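Local coordinates for PrgA (Enterococcus faecalis, PDB 6Z9K), which provides surface exclusion that protects its host cell against unwanted conjugation, the part described here being its metal-binding CAP domain, at residues A[144-155]-A[204-215]; A[102-110]-A[195-203]. One frame throughout, in Å; residues are numbered along the deposited sequence.

Interaction 1 (A[144-155]-A[204-215]); sequences ENLGGGYYETEN and EKNSISPKIHII
The ring of His213 carries Leu146 on one face and Glu144 at its edge. Leu146 CD1 lies 3.8 Å from the ring centroid, over the face but offset toward the rim, a CH-pi contact. In the plane of the same ring, His213 ND1 donates to Glu144 OE2 over 2.7 Å, an almost straight bond (175°) that meets the oxygen from above the carboxylate plane. The Glu144 chain, stretched out with CG opposite the amide nitrogen (chi1 175°), takes this carboxylate to the ring, while its OE1 is hydrogen-bonded to His120 ND1. Pro210 CG sits over one face of the Tyr151 ring, 3.7 Å from its centroid, and at the edge Tyr151 OH donates to Lys211 O over 2.8 Å. Strands 144-148 and 211-217 pair antiparallel here, side by side in the three-stranded sheet of the CAP domain; Asn145 with Ile214 and Gly147 with Ile212 are the hydrogen-bonded pairs. Leu146 also belongs to the magnesium site. Just past the last strand pairs, water 2 joins Gly147 O, Tyr150 N and Pro210 O. Thr153 OG1 donates to Glu204 O over 3.0 Å, in the carbonyl plane. At the solvent-facing end, Lys205 runs alongside Asn155, and Lys205 NZ reaches Asn155 OD1 at 3.0 Å from above the amide plane.

Interaction 2 (A[102-110]-A[195-203]); sequences SIKFAWDIA and TALGVSLSG
Trp107 lays one face of its indole over Ser200, whose CB is 3.6 Å from the centroid of the five-membered ring, a CH-pi contact close to the ring normal. The far end of the ring continues along the strand, with Trp107 CH2 3.8 Å from Leu201 CB, the two side chains side by side and pointing the same way. Water 4, in the plane of the indole, accepts from Trp107 NE1 at 3.0 Å and donates to Val199 O. The hydroxyl of Ser200, held between its backbone N and carbonyl carbon (chi1 54°), points into the helix: Ser200 OG donates to Ala106 O over 2.8 Å, from well above the carbonyl plane. That oxygen also takes the helical bond from Ala110 N, so two donors grip it. Ala110 CB packs against Ser200 OG at 3.4 Å. One turn earlier Ala106 CB rests on the Gly198 carbonyl. Gly198, without a side chain, lets the backbones close in, its CA 3.7 Å from Ser102 O. Nearby, Ser102 OG lies 2.8 Å from Leu197 O. Apart from Trp107 and Leu201, small residues make most of the contact, and the segment axes approach to 6.5 Å at an angle of 38°. Helix 100-112 packed on the face of an antiparallel sheet over strand 196-202, with helices on both sides, fits the alpha-beta-alpha sandwich of CAP domains.

In the fold
The two interactions share one sheet, ordered 144-148, 211-217, 196-202, and their centres lie 13 Å apart. Interaction 1 pairs strand 144-148 with the central one; interaction 2 lays helix 100-112 over strand 196-202. His213 joins them: its NE2 is 2.7 Å from Ser202 OG, probably a hydrogen bond, and its backbone N is 2.8 Å from Ser200 O. Glu144 OE2 also packs against Ile109 CG2 of the helix, at 3.3 Å. The magnesium ion belongs to the interaction 1 side, about 4 Å from the nearest atom of the Leu146 side chain, with His185 also at the site; the Ser202 side chain is about 12 Å from it.

Interaction 1 (A[144-155]-A[204-215])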
loop_
_atom_site.group_PDB
_atom_site.type_symbol
_atom_site.label_atom_id
_atom_site.label_comp_id
_atom_site.label_asym_id
_atom_site.label_seq_id
_atom_site.Cartn_x
_atom_site.Cartn_y
_atom_site.Cartn_z
ATOM N N GLU A 144 5.699 8.548 1.348
ATOM C CA GLU A 144 4.786 8.037 0.312
ATOM C C GLU A 144 5.429 7.016 -0.628
ATOM O O GLU A 144 6.542 7.234 -1.146
ATOM C CB GLU A 144 4.261 9.246 -0.481
ATOM C CG GLU A 144 3.399 8.875 -1.671
ATOM C CD GLU A 144 2.862 10.111 -2.376
ATOM O OE1 GLU A 144 3.554 10.623 -3.255
ATOM O OE2 GLU A 144 1.790 10.554 -1.930
ATOM N N ASN A 145 4.696 5.940 -0.904
ATOM C CA ASN A 145 4.888 5.046 -2.074
ATOM C C ASN A 145 3.668 5.276 -2.971
ATOM O O ASN A 145 2.555 5.091 -2.536
ATOM C CB ASN A 145 5.097 3.606 -1.613
ATOM C CG ASN A 145 6.435 3.435 -0.937
ATOM O OD1 ASN A 145 7.473 3.384 -1.615
ATOM N ND2 ASN A 145 6.438 3.348 0.395
ATOM N N LEU A 146 3.912 5.696 -4.200
ATOM C CA LEU A 146 2.843 6.164 -5.090
ATOM C C LEU A 146 2.684 5.195 -6.261
ATOM O O LEU A 146 3.659 4.875 -6.901
ATOM C CB LEU A 146 3.245 7.569 -5.565
ATOM C CG LEU A 146 2.296 8.359 -6.426
ATOM C CD1 LEU A 146 0.993 8.638 -5.701
ATOM C CD2 LEU A 146 2.984 9.653 -6.842
ATOM N N GLY A 147 1.466 4.769 -6.497
ATOM C CA GLY A 147 1.117 3.957 -7.671
ATOM C C GLY A 147 0.276 4.726 -8.637
ATOM O O GLY A 147 -0.827 5.056 -8.297
ATOM N N GLY A 148 0.767 4.996 -9.845
ATOM C CA GLY A 148 -0.019 5.746 -10.815
ATOM C C GLY A 148 -0.334 4.895 -12.022
ATOM O O GLY A 148 0.458 4.044 -12.243
ATOM N N GLY A 149 -1.548 5.011 -12.522
ATOM C CA GLY A 149 -1.972 4.387 -13.789
ATOM C C GLY A 149 -2.395 2.936 -13.596
ATOM O O GLY A 149 -2.385 2.173 -14.590
ATOM N N TYR A 150 -2.815 2.594 -12.385
ATOM C CA TYR A 150 -3.276 1.224 -12.078
ATOM C C TYR A 150 -4.786 1.127 -12.270
ATOM O O TYR A 150 -5.289 -0.006 -12.310
ATOM C CB TYR A 150 -2.917 0.845 -10.647
ATOM C CG TYR A 150 -1.500 0.415 -10.492
ATOM C CD1 TYR A 150 -0.482 1.323 -10.247
ATOM C CD2 TYR A 150 -1.138 -0.929 -10.573
ATOM C CE1 TYR A 150 0.831 0.915 -10.153
ATOM C CE2 TYR A 150 0.160 -1.346 -10.441
ATOM C CZ TYR A 150 1.162 -0.435 -10.221
ATOM O OH TYR A 150 2.404 -0.985 -10.157
ATOM N N TYR A 151 -5.497 2.248 -12.368
ATOM C CA TYR A 151 -6.984 2.273 -12.493
ATOM C C TYR A 151 -7.436 3.574 -13.185
ATOM O O TYR A 151 -6.598 4.385 -13.513
ATOM C CB TYR A 151 -7.663 2.041 -11.131
ATOM C CG TYR A 151 -7.564 3.200 -10.171
ATOM C CD1 TYR A 151 -6.418 3.435 -9.432
ATOM C CD2 TYR A 151 -8.636 4.021 -9.927
ATOM C CE1 TYR A 151 -6.296 4.514 -8.558
ATOM C CE2 TYR A 151 -8.549 5.082 -9.044
ATOM C CZ TYR A 151 -7.383 5.337 -8.341
ATOM O OH TYR A 151 -7.278 6.409 -7.477
ATOM N N GLU A 152 -8.725 3.678 -13.515
ATOM C CA GLU A 152 -9.350 4.857 -14.187
ATOM C C GLU A 152 -10.602 5.275 -13.416
ATOM O O GLU A 152 -11.247 4.390 -12.901
ATOM C CB GLU A 152 -9.757 4.534 -15.630
ATOM C CG GLU A 152 -8.587 4.248 -16.561
ATOM C CD GLU A 152 -8.018 2.840 -16.458
ATOM O OE1 GLU A 152 -6.792 2.700 -16.231
ATOM O OE2 GLU A 152 -8.787 1.898 -16.616
ATOM N N THR A 153 -10.929 6.574 -13.407
ATOM C CA THR A 153 -12.120 7.168 -12.744
ATOM C C THR A 153 -13.165 7.511 -13.817
ATOM O O THR A 153 -12.789 8.246 -14.736
ATOM C CB THR A 153 -11.742 8.432 -11.960
ATOM O OG1 THR A 153 -10.922 9.315 -12.737
ATOM C CG2 THR A 153 -10.987 8.092 -10.688
ATOM N N GLU A 154 -14.359 6.905 -13.765
ATOM C CA GLU A 154 -15.526 7.298 -14.618
ATOM C C GLU A 154 -16.425 8.141 -13.726
ATOM O O GLU A 154 -17.032 7.569 -12.808
ATOM C CB GLU A 154 -16.297 6.093 -15.139
ATOM C CG GLU A 154 -17.647 6.477 -15.751
ATOM C CD GLU A 154 -18.156 5.581 -16.868
ATOM O OE1 GLU A 154 -17.433 4.626 -17.246
ATOM O OE2 GLU A 154 -19.277 5.840 -17.374
ATOM N N ASN A 155 -16.419 9.455 -13.915
ATOM C CA ASN A 155 -17.260 10.354 -13.097
ATOM C C ASN A 155 -16.749 10.287 -11.653
ATOM O O ASN A 155 -17.560 10.374 -10.724
ATOM C CB ASN A 155 -18.726 9.960 -13.258
ATOM C CG ASN A 155 -19.718 11.052 -12.912
ATOM O OD1 ASN A 155 -19.357 12.192 -12.617
ATOM N ND2 ASN A 155 -20.984 10.688 -12.933
ATOM N N GLU A 204 -8.475 13.657 -10.902
ATOM C CA GLU A 204 -9.617 14.368 -11.514
ATOM C C GLU A 204 -10.689 13.345 -11.860
ATOM O O GLU A 204 -10.368 12.182 -12.005
ATOM C CB GLU A 204 -9.175 15.092 -12.783
ATOM C CG GLU A 204 -8.221 16.228 -12.522
ATOM C CD GLU A 204 -8.772 17.277 -11.568
ATOM O OE1 GLU A 204 -10.001 17.604 -11.671
ATOM O OE2 GLU A 204 -7.978 17.785 -10.734
ATOM N N LYS A 205 -11.915 13.817 -12.046
ATOM C CA LYS A 205 -13.140 13.001 -12.192
ATOM C C LYS A 205 -12.996 12.078 -13.394
ATOM O O LYS A 205 -13.522 10.937 -13.357
ATOM C CB LYS A 205 -14.339 13.935 -12.392
ATOM C CG LYS A 205 -15.051 14.341 -11.109
ATOM C CD LYS A 205 -16.404 13.660 -10.972
ATOM C CE LYS A 205 -17.334 14.327 -9.973
ATOM N NZ LYS A 205 -18.719 13.821 -10.133
ATOM N N ASN A 206 -12.344 12.581 -14.439
ATOM C CA ASN A 206 -12.174 11.860 -15.709
ATOM C C ASN A 206 -10.672 11.893 -15.944
ATOM O O ASN A 206 -10.149 12.961 -16.350
ATOM C CB ASN A 206 -13.108 12.421 -16.788
ATOM C CG ASN A 206 -14.578 12.300 -16.407
ATOM O OD1 ASN A 206 -15.134 11.200 -16.344
ATOM N ND2 ASN A 206 -15.242 13.427 -16.183
ATOM N N SER A 207 -10.007 10.818 -15.506
ATOM C CA SER A 207 -8.536 10.710 -15.456
ATOM C C SER A 207 -8.166 9.316 -15.930
ATOM O O SER A 207 -8.811 8.340 -15.503
ATOM C CB SER A 207 -8.007 10.984 -14.073
ATOM O OG SER A 207 -6.576 11.006 -14.060
ATOM N N ILE A 208 -7.130 9.260 -16.750
ATOM C CA ILE A 208 -6.438 7.983 -17.071
ATOM C C ILE A 208 -5.204 7.873 -16.176
ATOM O O ILE A 208 -4.313 7.007 -16.428
ATOM C CB ILE A 208 -6.136 7.902 -18.576
ATOM C CG1 ILE A 208 -5.115 8.951 -19.029
ATOM C CG2 ILE A 208 -7.444 7.972 -19.347
ATOM C CD1 ILE A 208 -4.752 8.841 -20.508
ATOM N N SER A 209 -5.161 8.688 -15.120
ATOM C CA SER A 209 -3.958 8.795 -14.293
ATOM C C SER A 209 -4.290 8.975 -12.814
ATOM O O SER A 209 -3.517 9.612 -12.121
ATOM C CB SER A 209 -3.235 9.972 -14.820
ATOM O OG SER A 209 -4.021 11.156 -14.634
ATOM N N PRO A 210 -5.367 8.381 -12.251
ATOM C CA PRO A 210 -5.598 8.522 -10.816
ATOM C C PRO A 210 -4.543 7.691 -10.076
ATOM O O PRO A 210 -3.855 6.810 -10.657
ATOM C CB PRO A 210 -7.022 8.049 -10.593
ATOM C CG PRO A 210 -7.201 7.013 -11.685
ATOM C CD PRO A 210 -6.366 7.492 -12.872
ATOM N N LYS A 211 -4.368 8.038 -8.805
ATOM C CA LYS A 211 -3.233 7.589 -7.993
ATOM C C LYS A 211 -3.685 6.836 -6.766
ATOM O O LYS A 211 -4.800 7.060 -6.260
ATOM C CB LYS A 211 -2.493 8.810 -7.459
ATOM C CG LYS A 211 -1.818 9.634 -8.538
ATOM C CD LYS A 211 -1.375 10.956 -7.919
ATOM C CE LYS A 211 -0.899 11.907 -8.956
ATOM N NZ LYS A 211 -0.585 13.226 -8.373
ATOM N N ILE A 212 -2.769 5.967 -6.354
ATOM C CA ILE A 212 -2.842 5.316 -5.023
ATOM C C ILE A 212 -1.660 5.819 -4.218
ATOM O O ILE A 212 -0.508 5.629 -4.634
ATOM C CB ILE A 212 -2.771 3.796 -5.169
ATOM C CG1 ILE A 212 -3.850 3.278 -6.131
ATOM C CG2 ILE A 212 -2.824 3.186 -3.756
ATOM C CD1 ILE A 212 -3.676 1.814 -6.545
ATOM N N HIS A 213 -1.932 6.377 -3.047
ATOM C CA HIS A 213 -0.899 6.897 -2.122
ATOM C C HIS A 213 -0.822 5.952 -0.915
ATOM O O HIS A 213 -1.781 5.901 -0.148
ATOM C CB HIS A 213 -1.261 8.323 -1.626
ATOM C CG HIS A 213 -1.558 9.343 -2.687
ATOM N ND1 HIS A 213 -0.656 10.346 -3.021
ATOM C CD2 HIS A 213 -2.665 9.580 -3.433
ATOM C CE1 HIS A 213 -1.191 11.110 -3.976
ATOM N NE2 HIS A 213 -2.418 10.666 -4.237
ATOM N N ILE A 214 0.283 5.231 -0.787
ATOM C CA ILE A 214 0.546 4.423 0.421
ATOM C C ILE A 214 1.476 5.236 1.318
ATOM O O ILE A 214 2.600 5.505 0.963
ATOM C CB ILE A 214 1.109 3.037 0.047
ATOM C CG1 ILE A 214 0.108 2.253 -0.810
ATOM C CG2 ILE A 214 1.493 2.299 1.342
ATOM C CD1 ILE A 214 0.536 0.809 -1.159
ATOM N N ILE A 215 0.935 5.668 2.452
ATOM C CA ILE A 215 1.600 6.542 3.446
ATOM C C ILE A 215 1.973 5.686 4.667
ATOM O O ILE A 215 1.104 5.027 5.217
ATOM C CB ILE A 215 0.707 7.744 3.785
ATOM C CG1 ILE A 215 0.236 8.485 2.516
ATOM C CG2 ILE A 215 1.477 8.620 4.755
ATOM C CD1 ILE A 215 1.310 8.852 1.570
HETATM O O HOH W 1 4.747 4.424 2.391
HETATM O O HOH W 2 -3.059 4.220 -9.871
HETATM O O HOH W 3 -17.033 13.063 -14.448
#

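Interaction 2 (A[102-110]-A[195-203])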
loop_
_atom_site.group_PDB
_atom_site.type_symbol
_atom_site.label_atom_id
_atom_site.label_comp_id
_atom_site.label_asym_id
_atom_site.label_seq_id
_atom_site.Cartn_x
_atom_site.Cartn_y
_atom_site.Cartn_z
ATOM N N SER A 102 -3.407 7.958 10.825
ATOM C CA SER A 102 -2.734 7.520 9.571
ATOM C C SER A 102 -3.650 7.805 8.367
ATOM O O SER A 102 -3.167 8.225 7.288
ATOM C CB SER A 102 -2.293 6.086 9.666
ATOM O OG SER A 102 -3.387 5.166 9.573
ATOM N N ILE A 103 -4.940 7.587 8.510
ATOM C CA ILE A 103 -5.949 7.839 7.437
ATOM C C ILE A 103 -5.984 9.335 7.126
ATOM O O ILE A 103 -5.909 9.726 5.970
ATOM C CB ILE A 103 -7.295 7.276 7.865
ATOM C CG1 ILE A 103 -7.199 5.755 7.948
ATOM C CG2 ILE A 103 -8.406 7.696 6.918
ATOM C CD1 ILE A 103 -8.440 5.148 8.595
ATOM N N LYS A 104 -6.088 10.162 8.144
ATOM C CA LYS A 104 -6.226 11.626 7.925
ATOM C C LYS A 104 -4.966 12.127 7.248
ATOM O O LYS A 104 -5.079 12.970 6.342
ATOM C CB LYS A 104 -6.477 12.395 9.230
ATOM C CG LYS A 104 -6.624 13.905 9.052
ATOM C CD LYS A 104 -6.905 14.587 10.346
ATOM C CE LYS A 104 -6.878 16.095 10.266
ATOM N NZ LYS A 104 -5.544 16.647 9.893
ATOM N N PHE A 105 -3.803 11.668 7.673
ATOM C CA PHE A 105 -2.532 12.127 7.097
ATOM C C PHE A 105 -2.534 11.731 5.628
ATOM O O PHE A 105 -2.242 12.593 4.728
ATOM C CB PHE A 105 -1.353 11.546 7.870
ATOM C CG PHE A 105 0.023 11.921 7.415
ATOM C CD1 PHE A 105 0.313 13.060 6.667
ATOM C CD2 PHE A 105 1.070 11.118 7.838
ATOM C CE1 PHE A 105 1.613 13.376 6.344
ATOM C CE2 PHE A 105 2.362 11.430 7.490
ATOM C CZ PHE A 105 2.632 12.542 6.744
ATOM N N ALA A 106 -2.839 10.464 5.335
ATOM C CA ALA A 106 -2.825 10.013 3.927
ATOM C C ALA A 106 -3.780 10.839 3.044
ATOM O O ALA A 106 -3.414 11.230 1.900
ATOM C CB ALA A 106 -3.204 8.554 3.839
ATOM N N TRP A 107 -4.997 11.119 3.537
ATOM C CA TRP A 107 -6.011 11.828 2.720
ATOM C C TRP A 107 -5.609 13.299 2.575
ATOM O O TRP A 107 -5.962 13.897 1.529
ATOM C CB TRP A 107 -7.425 11.561 3.254
ATOM C CG TRP A 107 -7.840 10.184 2.834
ATOM C CD1 TRP A 107 -7.729 9.037 3.579
ATOM C CD2 TRP A 107 -8.324 9.777 1.540
ATOM N NE1 TRP A 107 -8.167 7.959 2.851
ATOM C CE2 TRP A 107 -8.518 8.383 1.590
ATOM C CE3 TRP A 107 -8.646 10.453 0.360
ATOM C CZ2 TRP A 107 -9.028 7.665 0.500
ATOM C CZ3 TRP A 107 -9.114 9.737 -0.722
ATOM C CH2 TRP A 107 -9.325 8.365 -0.640
ATOM N N ASP A 108 -4.931 13.885 3.565
ATOM C CA ASP A 108 -4.381 15.245 3.401
ATOM C C ASP A 108 -3.332 15.240 2.276
ATOM O O ASP A 108 -3.349 16.179 1.423
ATOM C CB ASP A 108 -3.902 15.822 4.716
ATOM C CG ASP A 108 -4.998 16.286 5.641
ATOM O OD1 ASP A 108 -6.200 16.287 5.216
ATOM O OD2 ASP A 108 -4.653 16.611 6.787
ATOM N N ILE A 109 -2.456 14.244 2.253
ATOM C CA ILE A 109 -1.448 14.178 1.148
ATOM C C ILE A 109 -2.206 14.129 -0.178
ATOM O O ILE A 109 -1.844 14.792 -1.125
ATOM C CB ILE A 109 -0.453 13.037 1.355
ATOM C CG1 ILE A 109 0.479 13.290 2.555
ATOM C CG2 ILE A 109 0.308 12.739 0.045
ATOM C CD1 ILE A 109 1.404 12.162 2.913
ATOM N N ALA A 110 -3.238 13.303 -0.266
ATOM C CA ALA A 110 -3.976 13.082 -1.528
ATOM C C ALA A 110 -4.626 14.404 -1.954
ATOM O O ALA A 110 -4.449 14.819 -3.147
ATOM C CB ALA A 110 -4.954 11.927 -1.321
ATOM N N THR A 195 5.294 1.688 11.995
ATOM C CA THR A 195 4.214 1.272 12.901
ATOM C C THR A 195 2.851 1.654 12.368
ATOM O O THR A 195 1.883 1.241 13.011
ATOM C CB THR A 195 4.411 1.902 14.288
ATOM O OG1 THR A 195 4.295 3.312 14.213
ATOM C CG2 THR A 195 5.727 1.449 14.875
ATOM N N ALA A 196 2.733 2.400 11.246
ATOM C CA ALA A 196 1.411 2.911 10.847
ATOM C C ALA A 196 1.337 3.051 9.335
ATOM O O ALA A 196 2.379 3.275 8.685
ATOM C CB ALA A 196 1.142 4.247 11.508
ATOM N N LEU A 197 0.153 2.849 8.798
ATOM C CA LEU A 197 -0.084 2.990 7.342
ATOM C C LEU A 197 -1.463 3.594 7.129
ATOM O O LEU A 197 -2.412 3.269 7.826
ATOM C CB LEU A 197 0.060 1.614 6.680
ATOM C CG LEU A 197 0.076 1.637 5.155
ATOM C CD1 LEU A 197 0.862 0.457 4.631
ATOM C CD2 LEU A 197 -1.322 1.577 4.576
ATOM N N GLY A 198 -1.558 4.423 6.089
ATOM C CA GLY A 198 -2.834 4.928 5.572
ATOM C C GLY A 198 -2.781 4.866 4.053
ATOM O O GLY A 198 -1.704 5.176 3.494
ATOM N N VAL A 199 -3.897 4.595 3.401
ATOM C CA VAL A 199 -3.990 4.577 1.913
ATOM C C VAL A 199 -4.976 5.633 1.460
ATOM O O VAL A 199 -6.098 5.658 1.942
ATOM C CB VAL A 199 -4.403 3.185 1.382
ATOM C CG1 VAL A 199 -4.459 3.184 -0.139
ATOM C CG2 VAL A 199 -3.465 2.105 1.911
ATOM N N SER A 200 -4.566 6.447 0.515
ATOM C CA SER A 200 -5.504 7.399 -0.089
ATOM C C SER A 200 -5.415 7.310 -1.609
ATOM O O SER A 200 -4.559 6.617 -2.170
ATOM C CB SER A 200 -5.198 8.780 0.397
ATOM O OG SER A 200 -3.825 9.084 0.159
ATOM N N LEU A 201 -6.297 8.063 -2.235
ATOM C CA LEU A 201 -6.513 8.036 -3.698
ATOM C C LEU A 201 -6.662 9.489 -4.160
ATOM O O LEU A 201 -7.223 10.293 -3.410
ATOM C CB LEU A 201 -7.823 7.307 -4.017
ATOM C CG LEU A 201 -7.981 5.888 -3.483
ATOM C CD1 LEU A 201 -9.404 5.383 -3.758
ATOM C CD2 LEU A 201 -6.941 4.976 -4.069
ATOM N N SER A 202 -6.196 9.811 -5.354
ATOM C CA SER A 202 -6.413 11.171 -5.889
ATOM C C SER A 202 -6.570 11.087 -7.406
ATOM O O SER A 202 -6.096 10.113 -8.034
ATOM C CB SER A 202 -5.322 12.126 -5.472
ATOM O OG SER A 202 -4.065 11.852 -6.055
ATOM N N GLY A 203 -7.155 12.154 -7.939
ATOM C CA GLY A 203 -7.335 12.211 -9.385
ATOM C C GLY A 203 -8.527 13.078 -9.721
ATOM O O GLY A 203 -9.485 13.072 -8.958
HETATM O O HOH W 4 -7.726 5.244 4.002
#